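Local coordinates for putative vitamin-B12 independent methionine synthase family protein (Listeria monocytogenes, PDB 1YPX) that probably catalyses cobalamin-independent transfer of a methyl group from a methyltetrahydrofolate to homocysteine, as a zinc-dependent enzyme of the methionine synthase family, at residues A[52-55]-A[60-63]; A[297-302]-A[355-360]; A[314-319]-A[323-328]. All coordinates share one frame; numbering follows the deposited sequence.

How the interactions relate
In this TIM-barrel-like domain, interactions 1 and 2 join helices to strands of the parallel sheet or to their ends; interaction 3 joins a helix to the turn leading into the next strand. Interactions 1 and 2, centres about 15 Å apart, touch at Glu55 O and Arg355 NH1 (2.7 Å), in helices 35-56 and 347-364. Interaction 3 is nested in the loop that interaction 2 closes, again about 15 Å between centres; here Leu298 CD1 packs 3.4 Å from Ile316 CG1. Interactions 1 and 3 do not meet. In interaction 2, Ser301 OG is hydrogen-bonded to Cys334 N, and Cys334 may form a vacant metal site with His237 and Cys239, consistent with the family's expected zinc binding.

Interaction 1: A[52-55]-A[60-63]; sequences KQKE and SITD
The turn from helix 35-56 into strand 60-61, the first strand of the parallel barrel sheet, is held by the side chain of Gln53 reaching across to Thr62. Its amide grips the backbone of that residue twice. Thr62 N donates to Gln53 OE1 at 3.0 Å, meeting the oxygen well to one side of its C=O direction and tilted only slightly from the carbonyl plane. In return Gln53 NE2 donates to Thr62 O at 2.9 Å, with the acceptor close to the amide plane of the glutamine although NE2 itself stands above the plane of the Thr62 carbonyl. The two bonds together fix the rotation of the amide, and NE2 also makes a weak hydrogen bond to Ile49 O of its own helix. Gln53 is extended beyond CG (chi2 -178°), which carries the amide across the gap. This is an alpha-to-beta connection of the TIM-barrel type, and the backbone of Ile61 is hydrogen-bonded to Val132 and Lys134 of strand 132-138. Beside the polar grip, carbon atoms pack. Ile61 and Gln53 slide past each other in opposite directions, Ile61 CG1 lying 3.7 Å from Gln53 CB, while Ile61 CG2 rests against the amide, 3.6 Å from Gln53 NE2. The aliphatic part of Lys54 crosses Ile61 at about a right angle, with Lys54 CG 3.7 Å from Ile61 CG1. Val50 and Val127 also pack on Ile61, while Thr62 OG1 is hydrogen-bonded to Gly13 O and Gly64 N.

Interaction 2: A[297-302]-A[355-360]; sequences GLITSK and RYVVRL
Ile299, at the end of strand 293-299, faces Val357 of helix 347-364 with their CA atoms 7.5 Å apart, and no hydrogen bond joins the two segments. The contact is made by one branch of the isoleucine. Ile299 CG1 comes within 4.0 Å of Val357 CG2 and 4.1 Å of Tyr356 CD1, so it meets two consecutive residues of the helix. It reaches the tyrosine ring obliquely. The ring has further neighbours on its own helix: Leu360 CG sits over one face of the ring, away from its centre, while Arg359 brings CZ to the ring edge in the plane. Tyr356 CD2 stands 3.4 Å above the guanidinium plane of Arg359, so the flat group is turned with a face toward the rim of the ring. Tyr356 CG is anti to its own N (chi1 -171°), which swings the ring toward the strand end, and its hydroxyl makes a weak hydrogen bond with Asp308 O. Beyond the apolar patch Ser301 OG bonds to Cys334 N. As in other alpha/beta barrels, the helix packs against the outside of the sheet: Val357 touches Pro332 and Leu360 touches Leu330 of strand 328-332, whose Leu330 and Pro332 also border Ile299, and Ile312 of helix 310-322 closes the group by touching both Ile299 and Tyr356.

Interaction 3: A[314-319]-A[323-328]; sequences ARIEEA and VPLSQL
Ile316 lays its CG2 branch against the end of Leu325, 3.8 Å from Leu325 CD1, the two side chains crossing at a slant. Leu325 starts off beside the helix rather than at it, but with CG anti to its backbone N (chi1 -175°) its end swings back within reach. One turn further along the helix, Ala319 CB meets Leu328 CD1 at 3.7 Å. Past this pair, at the end of the helix, Val323 N donates to Ala319 O at 2.9 Å, almost straight (169°), and Val323 is then the first residue to leave helical geometry. The chain next makes a tight 3-10 turn, in which Gln327 N bonds to Pro324 O, while Leu325 O accepts from both Leu328 N and Trp365 NE1. Behind the contact lies strand 293-299, with Leu298 touching Ile316, Leu296 touching Ala319 and Ile294 touching Leu328. Helix 310-322 follows strand 293-299 and precedes strand 328-332 in the chain, the two being parallel neighbours in the sheet, and the turn that hands it over to the second belongs to the beta-alpha-beta crossover from which TIM-barrel folds are built.

Interaction 1: A[52-55]-A[60-63]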
ATOM      1  N   LYS A  52     -12.888   6.959  13.368  1.00 58.79           N
ATOM      2  CA  LYS A  52     -13.727   5.871  12.877  1.00 58.17           C
ATOM      3  C   LYS A  52     -12.978   4.544  12.714  1.00 57.72           C
ATOM      4  O   LYS A  52     -13.532   3.473  12.996  1.00 58.35           O
ATOM      5  CB  LYS A  52     -14.403   6.281  11.565  1.00 58.82           C
ATOM      6  CG  LYS A  52     -15.388   7.437  11.747  1.00 63.68           C
ATOM      7  CD  LYS A  52     -16.506   7.089  12.761  1.00 64.91           C
ATOM      8  CE  LYS A  52     -17.140   8.353  13.390  1.00 66.33           C
ATOM      9  NZ  LYS A  52     -18.267   8.131  14.374  1.00 64.91           N
ATOM     10  N   GLN A  53     -11.722   4.609  12.277  1.00 55.19           N
ATOM     11  CA  GLN A  53     -10.924   3.398  12.109  1.00 52.79           C
ATOM     12  C   GLN A  53     -10.669   2.823  13.503  1.00 52.64           C
ATOM     13  O   GLN A  53     -10.521   1.610  13.693  1.00 52.19           O
ATOM     14  CB  GLN A  53      -9.587   3.712  11.415  1.00 51.54           C
ATOM     15  CG  GLN A  53      -9.682   4.255   9.988  1.00 48.57           C
ATOM     16  CD  GLN A  53      -8.308   4.512   9.341  1.00 48.39           C
ATOM     17  OE1 GLN A  53      -7.472   3.606   9.211  1.00 45.21           O
ATOM     18  NE2 GLN A  53      -8.082   5.752   8.929  1.00 46.10           N
ATOM     19  N   LYS A  54     -10.638   3.705  14.491  1.00 53.78           N
ATOM     20  CA  LYS A  54     -10.401   3.262  15.855  1.00 53.34           C
ATOM     21  C   LYS A  54     -11.689   2.718  16.482  1.00 51.87           C
ATOM     22  O   LYS A  54     -11.654   1.710  17.193  1.00 52.04           O
ATOM     23  CB  LYS A  54      -9.783   4.414  16.648  1.00 51.96           C
ATOM     24  CG  LYS A  54      -8.379   4.720  16.128  1.00 50.93           C
ATOM     25  CD  LYS A  54      -8.003   6.185  16.219  1.00 50.28           C
ATOM     26  CE  LYS A  54      -7.715   6.607  17.628  1.00 49.03           C
ATOM     27  NZ  LYS A  54      -7.281   8.021  17.644  1.00 48.02           N
ATOM     28  N   GLU A  55     -12.819   3.352  16.179  1.00 49.26           N
ATOM     29  CA  GLU A  55     -14.104   2.894  16.697  1.00 51.08           C
ATOM     30  C   GLU A  55     -14.543   1.555  16.078  1.00 50.00           C
ATOM     31  O   GLU A  55     -15.469   0.906  16.590  1.00 49.49           O
ATOM     32  CB  GLU A  55     -15.209   3.935  16.463  1.00 52.89           C
ATOM     33  CG  GLU A  55     -15.098   5.207  17.300  1.00 55.82           C
ATOM     34  CD  GLU A  55     -16.067   6.296  16.848  1.00 59.63           C
ATOM     35  OE1 GLU A  55     -15.805   7.486  17.142  1.00 58.90           O
ATOM     36  OE2 GLU A  55     -17.091   5.962  16.203  1.00 60.12           O
ATOM     37  N   SER A  60      -4.209  -0.392  12.879  1.00 50.78           N
ATOM     38  CA  SER A  60      -3.464   0.434  11.947  1.00 48.89           C
ATOM     39  C   SER A  60      -4.443   1.480  11.422  1.00 46.04           C
ATOM     40  O   SER A  60      -5.576   1.148  11.061  1.00 43.22           O
ATOM     41  CB  SER A  60      -2.909  -0.405  10.791  1.00 51.39           C
ATOM     42  OG  SER A  60      -3.933  -0.739   9.875  1.00 56.38           O
ATOM     43  N   ILE A  61      -4.005   2.739  11.403  1.00 42.17           N
ATOM     44  CA  ILE A  61      -4.833   3.856  10.948  1.00 41.22           C
ATOM     45  C   ILE A  61      -4.141   4.647   9.820  1.00 40.94           C
ATOM     46  O   ILE A  61      -2.932   4.901   9.874  1.00 38.98           O
ATOM     47  CB  ILE A  61      -5.189   4.817  12.164  1.00 40.61           C
ATOM     48  CG1 ILE A  61      -6.281   4.205  13.065  1.00 42.04           C
ATOM     49  CG2 ILE A  61      -5.750   6.123  11.665  1.00 36.79           C
ATOM     50  CD1 ILE A  61      -5.879   2.976  13.902  1.00 37.83           C
ATOM     51  N   THR A  62      -4.910   5.018   8.796  1.00 41.37           N
ATOM     52  CA  THR A  62      -4.383   5.778   7.652  1.00 42.23           C
ATOM     53  C   THR A  62      -5.079   7.127   7.514  1.00 43.02           C
ATOM     54  O   THR A  62      -5.889   7.504   8.351  1.00 44.51           O
ATOM     55  CB  THR A  62      -4.587   5.019   6.306  1.00 41.02           C
ATOM     56  OG1 THR A  62      -5.990   4.879   6.039  1.00 33.33           O
ATOM     57  CG2 THR A  62      -3.941   3.637   6.355  1.00 41.54           C
ATOM     58  N   ASP A  63      -4.763   7.859   6.458  1.00 42.93           N
ATOM     59  CA  ASP A  63      -5.431   9.124   6.269  1.00 44.61           C
ATOM     60  C   ASP A  63      -6.394   8.955   5.093  1.00 45.08           C
ATOM     61  O   ASP A  63      -6.868   9.924   4.500  1.00 43.84           O
ATOM     62  CB  ASP A  63      -4.412  10.272   6.063  1.00 44.08           C
ATOM     63  CG  ASP A  63      -3.755  10.271   4.690  1.00 46.98           C
ATOM     64  OD1 ASP A  63      -4.028   9.369   3.862  1.00 49.50           O
ATOM     65  OD2 ASP A  63      -2.950  11.197   4.444  1.00 47.10           O
TER

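Interaction 2: A[297-302]-A[355-360]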
ATOM      1  N   GLY A 297      -6.847 -10.812   1.424  1.00 48.47           N
ATOM      2  CA  GLY A 297      -7.951  -9.890   1.226  1.00 50.40           C
ATOM      3  C   GLY A 297      -9.188 -10.634   0.789  1.00 54.20           C
ATOM      4  O   GLY A 297      -9.557 -10.604  -0.387  1.00 55.84           O
ATOM      5  N   LEU A 298      -9.834 -11.300   1.742  1.00 56.12           N
ATOM      6  CA  LEU A 298     -11.031 -12.090   1.462  1.00 56.00           C
ATOM      7  C   LEU A 298     -12.344 -11.341   1.631  1.00 57.86           C
ATOM      8  O   LEU A 298     -13.404 -11.906   1.375  1.00 59.68           O
ATOM      9  CB  LEU A 298     -11.048 -13.328   2.359  1.00 52.63           C
ATOM     10  CG  LEU A 298      -9.714 -14.067   2.465  1.00 51.79           C
ATOM     11  CD1 LEU A 298      -9.881 -15.320   3.319  1.00 48.82           C
ATOM     12  CD2 LEU A 298      -9.226 -14.426   1.076  1.00 49.91           C
ATOM     13  N   ILE A 299     -12.288 -10.086   2.066  1.00 60.16           N
ATOM     14  CA  ILE A 299     -13.517  -9.306   2.261  1.00 62.88           C
ATOM     15  C   ILE A 299     -13.761  -8.336   1.099  1.00 65.27           C
ATOM     16  O   ILE A 299     -12.994  -7.393   0.901  1.00 66.26           O
ATOM     17  CB  ILE A 299     -13.486  -8.505   3.614  1.00 62.41           C
ATOM     18  CG1 ILE A 299     -13.784  -9.423   4.815  1.00 62.69           C
ATOM     19  CG2 ILE A 299     -14.562  -7.424   3.615  1.00 60.94           C
ATOM     20  CD1 ILE A 299     -12.868 -10.623   4.972  1.00 61.38           C
ATOM     21  N   THR A 300     -14.826  -8.578   0.333  1.00 68.27           N
ATOM     22  CA  THR A 300     -15.177  -7.726  -0.807  1.00 70.63           C
ATOM     23  C   THR A 300     -15.327  -6.292  -0.327  1.00 72.54           C
ATOM     24  O   THR A 300     -16.127  -6.007   0.561  1.00 72.52           O
ATOM     25  CB  THR A 300     -16.515  -8.157  -1.471  1.00 70.35           C
ATOM     26  OG1 THR A 300     -17.571  -8.103  -0.505  1.00 69.37           O
ATOM     27  CG2 THR A 300     -16.412  -9.572  -2.025  1.00 70.36           C
ATOM     28  N   SER A 301     -14.553  -5.399  -0.925  1.00 75.37           N
ATOM     29  CA  SER A 301     -14.573  -3.994  -0.553  1.00 79.46           C
ATOM     30  C   SER A 301     -15.238  -3.115  -1.605  1.00 81.90           C
ATOM     31  O   SER A 301     -15.148  -1.882  -1.552  1.00 80.35           O
ATOM     32  CB  SER A 301     -13.142  -3.516  -0.309  1.00 80.26           C
ATOM     33  OG  SER A 301     -12.314  -3.822  -1.420  1.00 81.08           O
ATOM     34  N   LYS A 302     -15.898  -3.757  -2.566  1.00 85.65           N
ATOM     35  CA  LYS A 302     -16.582  -3.040  -3.634  1.00 89.63           C
ATOM     36  C   LYS A 302     -18.080  -3.302  -3.640  1.00 91.78           C
ATOM     37  O   LYS A 302     -18.879  -2.366  -3.701  1.00 92.16           O
ATOM     38  CB  LYS A 302     -15.992  -3.415  -4.998  1.00 90.19           C
ATOM     39  CG  LYS A 302     -14.571  -2.911  -5.219  1.00 92.05           C
ATOM     40  CD  LYS A 302     -14.149  -3.021  -6.684  1.00 92.38           C
ATOM     41  CE  LYS A 302     -14.168  -4.459  -7.184  1.00 91.58           C
ATOM     42  NZ  LYS A 302     -13.624  -4.552  -8.566  1.00 91.67           N
ATOM     43  N   ARG A 355     -15.471  -3.735  10.755  1.00 49.79           N
ATOM     44  CA  ARG A 355     -15.750  -4.331  12.048  1.00 49.89           C
ATOM     45  C   ARG A 355     -15.868  -5.830  11.777  1.00 49.97           C
ATOM     46  O   ARG A 355     -15.596  -6.666  12.642  1.00 51.55           O
ATOM     47  CB  ARG A 355     -17.067  -3.783  12.603  1.00 52.66           C
ATOM     48  CG  ARG A 355     -17.370  -2.346  12.176  1.00 57.56           C
ATOM     49  CD  ARG A 355     -18.598  -1.775  12.886  1.00 60.31           C
ATOM     50  NE  ARG A 355     -18.263  -1.210  14.190  1.00 64.03           N
ATOM     51  CZ  ARG A 355     -18.279   0.092  14.466  1.00 66.15           C
ATOM     52  NH1 ARG A 355     -17.958   0.528  15.687  1.00 65.03           N
ATOM     53  NH2 ARG A 355     -18.632   0.955  13.517  1.00 66.88           N
ATOM     54  N   TYR A 356     -16.272  -6.167  10.557  1.00 48.49           N
ATOM     55  CA  TYR A 356     -16.410  -7.564  10.157  1.00 48.11           C
ATOM     56  C   TYR A 356     -15.009  -8.201  10.121  1.00 46.17           C
ATOM     57  O   TYR A 356     -14.818  -9.345  10.547  1.00 44.92           O
ATOM     58  CB  TYR A 356     -17.079  -7.639   8.783  1.00 50.62           C
ATOM     59  CG  TYR A 356     -17.477  -9.032   8.337  1.00 53.84           C
ATOM     60  CD1 TYR A 356     -17.240  -9.445   7.029  1.00 54.48           C
ATOM     61  CD2 TYR A 356     -18.135  -9.914   9.199  1.00 53.24           C
ATOM     62  CE1 TYR A 356     -17.648 -10.688   6.578  1.00 55.57           C
ATOM     63  CE2 TYR A 356     -18.550 -11.169   8.753  1.00 55.55           C
ATOM     64  CZ  TYR A 356     -18.303 -11.545   7.437  1.00 55.58           C
ATOM     65  OH  TYR A 356     -18.731 -12.765   6.962  1.00 56.38           O
ATOM     66  N   VAL A 357     -14.037  -7.449   9.608  1.00 45.53           N
ATOM     67  CA  VAL A 357     -12.653  -7.908   9.557  1.00 45.31           C
ATOM     68  C   VAL A 357     -12.140  -8.062  10.996  1.00 45.35           C
ATOM     69  O   VAL A 357     -11.478  -9.042  11.329  1.00 43.34           O
ATOM     70  CB  VAL A 357     -11.754  -6.890   8.818  1.00 46.46           C
ATOM     71  CG1 VAL A 357     -10.292  -7.279   8.986  1.00 46.38           C
ATOM     72  CG2 VAL A 357     -12.129  -6.825   7.330  1.00 44.69           C
ATOM     73  N   VAL A 358     -12.458  -7.089  11.847  1.00 46.42           N
ATOM     74  CA  VAL A 358     -12.031  -7.120  13.245  1.00 49.40           C
ATOM     75  C   VAL A 358     -12.625  -8.294  14.025  1.00 50.55           C
ATOM     76  O   VAL A 358     -11.955  -8.889  14.872  1.00 52.62           O
ATOM     77  CB  VAL A 358     -12.422  -5.816  14.011  1.00 49.52           C
ATOM     78  CG1 VAL A 358     -12.064  -5.960  15.484  1.00 47.40           C
ATOM     79  CG2 VAL A 358     -11.707  -4.602  13.410  1.00 46.80           C
ATOM     80  N   ARG A 359     -13.885  -8.610  13.753  1.00 49.45           N
ATOM     81  CA  ARG A 359     -14.570  -9.705  14.435  1.00 50.14           C
ATOM     82  C   ARG A 359     -14.018 -11.048  13.979  1.00 49.89           C
ATOM     83  O   ARG A 359     -13.644 -11.897  14.796  1.00 49.26           O
ATOM     84  CB  ARG A 359     -16.062  -9.624  14.129  1.00 51.96           C
ATOM     85  CG  ARG A 359     -16.954 -10.640  14.826  1.00 52.93           C
ATOM     86  CD  ARG A 359     -18.324 -10.554  14.169  1.00 55.42           C
ATOM     87  NE  ARG A 359     -18.523  -9.194  13.645  1.00 56.76           N
ATOM     88  CZ  ARG A 359     -19.373  -8.878  12.678  1.00 55.35           C
ATOM     89  NH1 ARG A 359     -19.468  -7.620  12.268  1.00 50.25           N
ATOM     90  NH2 ARG A 359     -20.116  -9.834  12.120  1.00 59.11           N
ATOM     91  N   LEU A 360     -13.964 -11.236  12.664  1.00 50.17           N
ATOM     92  CA  LEU A 360     -13.449 -12.477  12.106  1.00 50.88           C
ATOM     93  C   LEU A 360     -12.032 -12.786  12.588  1.00 50.29           C
ATOM     94  O   LEU A 360     -11.759 -13.883  13.064  1.00 50.82           O
ATOM     95  CB  LEU A 360     -13.488 -12.415  10.574  1.00 52.07           C
ATOM     96  CG  LEU A 360     -14.788 -12.860   9.883  1.00 55.36           C
ATOM     97  CD1 LEU A 360     -14.905 -14.372  10.022  1.00 56.53           C
ATOM     98  CD2 LEU A 360     -16.019 -12.172  10.483  1.00 52.06           C
TER

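Interaction 3: A[314-319]-A[323-328]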
ATOM      1  N   ALA A 314     -13.158 -21.083   5.715  1.00 51.44           N
ATOM      2  CA  ALA A 314     -12.670 -22.248   4.992  1.00 49.70           C
ATOM      3  C   ALA A 314     -11.451 -21.817   4.184  1.00 49.40           C
ATOM      4  O   ALA A 314     -10.387 -22.442   4.257  1.00 48.37           O
ATOM      5  CB  ALA A 314     -13.756 -22.794   4.061  1.00 48.22           C
ATOM      6  N   ARG A 315     -11.627 -20.735   3.427  1.00 49.86           N
ATOM      7  CA  ARG A 315     -10.588 -20.158   2.582  1.00 51.31           C
ATOM      8  C   ARG A 315      -9.296 -19.900   3.363  1.00 50.59           C
ATOM      9  O   ARG A 315      -8.197 -20.230   2.898  1.00 47.41           O
ATOM     10  CB  ARG A 315     -11.105 -18.858   1.957  1.00 54.15           C
ATOM     11  CG  ARG A 315     -10.862 -18.733   0.459  1.00 58.66           C
ATOM     12  CD  ARG A 315     -12.171 -18.496  -0.297  1.00 64.65           C
ATOM     13  NE  ARG A 315     -12.527 -19.623  -1.163  1.00 71.37           N
ATOM     14  CZ  ARG A 315     -11.843 -19.992  -2.248  1.00 74.84           C
ATOM     15  NH1 ARG A 315     -10.754 -19.321  -2.615  1.00 76.44           N
ATOM     16  NH2 ARG A 315     -12.246 -21.035  -2.967  1.00 75.74           N
ATOM     17  N   ILE A 316      -9.422 -19.301   4.545  1.00 50.94           N
ATOM     18  CA  ILE A 316      -8.249 -19.048   5.379  1.00 54.12           C
ATOM     19  C   ILE A 316      -7.706 -20.420   5.777  1.00 55.63           C
ATOM     20  O   ILE A 316      -6.527 -20.710   5.586  1.00 56.69           O
ATOM     21  CB  ILE A 316      -8.619 -18.240   6.646  1.00 54.51           C
ATOM     22  CG1 ILE A 316      -9.176 -16.876   6.239  1.00 54.58           C
ATOM     23  CG2 ILE A 316      -7.393 -18.052   7.528  1.00 51.65           C
ATOM     24  CD1 ILE A 316      -9.992 -16.214   7.318  1.00 58.04           C
ATOM     25  N   GLU A 317      -8.585 -21.261   6.318  1.00 57.98           N
ATOM     26  CA  GLU A 317      -8.237 -22.617   6.720  1.00 61.13           C
ATOM     27  C   GLU A 317      -7.390 -23.286   5.643  1.00 61.83           C
ATOM     28  O   GLU A 317      -6.354 -23.881   5.930  1.00 61.85           O
ATOM     29  CB  GLU A 317      -9.524 -23.420   6.966  1.00 62.89           C
ATOM     30  CG  GLU A 317      -9.385 -24.958   6.996  1.00 65.55           C
ATOM     31  CD  GLU A 317      -9.643 -25.617   5.634  1.00 66.66           C
ATOM     32  OE1 GLU A 317     -10.670 -25.286   4.982  1.00 63.03           O
ATOM     33  OE2 GLU A 317      -8.822 -26.478   5.222  1.00 66.70           O
ATOM     34  N   GLU A 318      -7.826 -23.178   4.396  1.00 62.71           N
ATOM     35  CA  GLU A 318      -7.093 -23.784   3.295  1.00 62.91           C
ATOM     36  C   GLU A 318      -5.688 -23.196   3.253  1.00 62.45           C
ATOM     37  O   GLU A 318      -4.711 -23.920   3.075  1.00 63.00           O
ATOM     38  CB  GLU A 318      -7.823 -23.501   1.984  1.00 64.94           C
ATOM     39  CG  GLU A 318      -7.319 -24.282   0.786  1.00 68.07           C
ATOM     40  CD  GLU A 318      -8.067 -23.901  -0.468  1.00 70.10           C
ATOM     41  OE1 GLU A 318      -8.039 -24.672  -1.458  1.00 71.34           O
ATOM     42  OE2 GLU A 318      -8.684 -22.810  -0.457  1.00 72.18           O
ATOM     43  N   ALA A 319      -5.595 -21.879   3.426  1.00 60.78           N
ATOM     44  CA  ALA A 319      -4.314 -21.191   3.407  1.00 59.08           C
ATOM     45  C   ALA A 319      -3.407 -21.666   4.542  1.00 58.94           C
ATOM     46  O   ALA A 319      -2.194 -21.827   4.359  1.00 55.80           O
ATOM     47  CB  ALA A 319      -4.531 -19.693   3.503  1.00 57.49           C
ATOM     48  N   VAL A 323       0.589 -22.550   4.506  1.00 63.50           N
ATOM     49  CA  VAL A 323       1.459 -21.696   5.317  1.00 61.81           C
ATOM     50  C   VAL A 323       0.818 -21.492   6.685  1.00 61.40           C
ATOM     51  O   VAL A 323      -0.325 -21.054   6.780  1.00 60.30           O
ATOM     52  CB  VAL A 323       1.645 -20.329   4.655  1.00 63.47           C
ATOM     53  CG1 VAL A 323       2.403 -20.482   3.345  1.00 63.09           C
ATOM     54  CG2 VAL A 323       0.287 -19.704   4.390  1.00 65.01           C
ATOM     55  N   PRO A 324       1.562 -21.773   7.765  1.00 61.21           N
ATOM     56  CA  PRO A 324       1.045 -21.627   9.131  1.00 61.08           C
ATOM     57  C   PRO A 324       0.127 -20.433   9.421  1.00 61.99           C
ATOM     58  O   PRO A 324       0.416 -19.297   9.052  1.00 60.88           O
ATOM     59  CB  PRO A 324       2.316 -21.649  10.001  1.00 61.16           C
ATOM     60  CG  PRO A 324       3.440 -21.348   9.062  1.00 61.31           C
ATOM     61  CD  PRO A 324       3.015 -22.011   7.770  1.00 61.78           C
ATOM     62  N   LEU A 325      -0.987 -20.719  10.093  1.00 62.32           N
ATOM     63  CA  LEU A 325      -1.974 -19.701  10.440  1.00 63.62           C
ATOM     64  C   LEU A 325      -1.312 -18.612  11.282  1.00 63.96           C
ATOM     65  O   LEU A 325      -1.766 -17.461  11.316  1.00 62.97           O
ATOM     66  CB  LEU A 325      -3.131 -20.344  11.227  1.00 62.94           C
ATOM     67  CG  LEU A 325      -4.364 -19.512  11.613  1.00 61.16           C
ATOM     68  CD1 LEU A 325      -5.264 -19.280  10.393  1.00 60.59           C
ATOM     69  CD2 LEU A 325      -5.138 -20.247  12.687  1.00 59.43           C
ATOM     70  N   SER A 326      -0.232 -18.997  11.959  1.00 63.09           N
ATOM     71  CA  SER A 326       0.529 -18.090  12.816  1.00 64.02           C
ATOM     72  C   SER A 326       1.026 -16.862  12.048  1.00 63.80           C
ATOM     73  O   SER A 326       1.231 -15.791  12.626  1.00 63.63           O
ATOM     74  CB  SER A 326       1.734 -18.825  13.427  1.00 64.59           C
ATOM     75  OG  SER A 326       2.573 -19.360  12.410  1.00 66.31           O
ATOM     76  N   GLN A 327       1.213 -17.018  10.743  1.00 62.67           N
ATOM     77  CA  GLN A 327       1.700 -15.921   9.933  1.00 60.93           C
ATOM     78  C   GLN A 327       0.765 -15.496   8.818  1.00 59.12           C
ATOM     79  O   GLN A 327       1.211 -15.144   7.736  1.00 59.63           O
ATOM     80  CB  GLN A 327       3.082 -16.263   9.363  1.00 62.81           C
ATOM     81  CG  GLN A 327       3.217 -17.696   8.865  1.00 65.27           C
ATOM     82  CD  GLN A 327       4.600 -17.994   8.327  1.00 64.32           C
ATOM     83  OE1 GLN A 327       5.049 -17.372   7.365  1.00 66.79           O
ATOM     84  NE2 GLN A 327       5.285 -18.946   8.948  1.00 65.20           N
ATOM     85  N   LEU A 328      -0.535 -15.521   9.076  1.00 56.93           N
ATOM     86  CA  LEU A 328      -1.489 -15.091   8.066  1.00 53.39           C
ATOM     87  C   LEU A 328      -2.348 -13.977   8.657  1.00 51.40           C
ATOM     88  O   LEU A 328      -2.585 -13.922   9.872  1.00 48.27           O
ATOM     89  CB  LEU A 328      -2.356 -16.275   7.594  1.00 53.83           C
ATOM     90  CG  LEU A 328      -1.671 -17.418   6.818  1.00 54.51           C
ATOM     91  CD1 LEU A 328      -2.687 -18.489   6.427  1.00 53.29           C
ATOM     92  CD2 LEU A 328      -1.003 -16.864   5.568  1.00 54.09           C
TER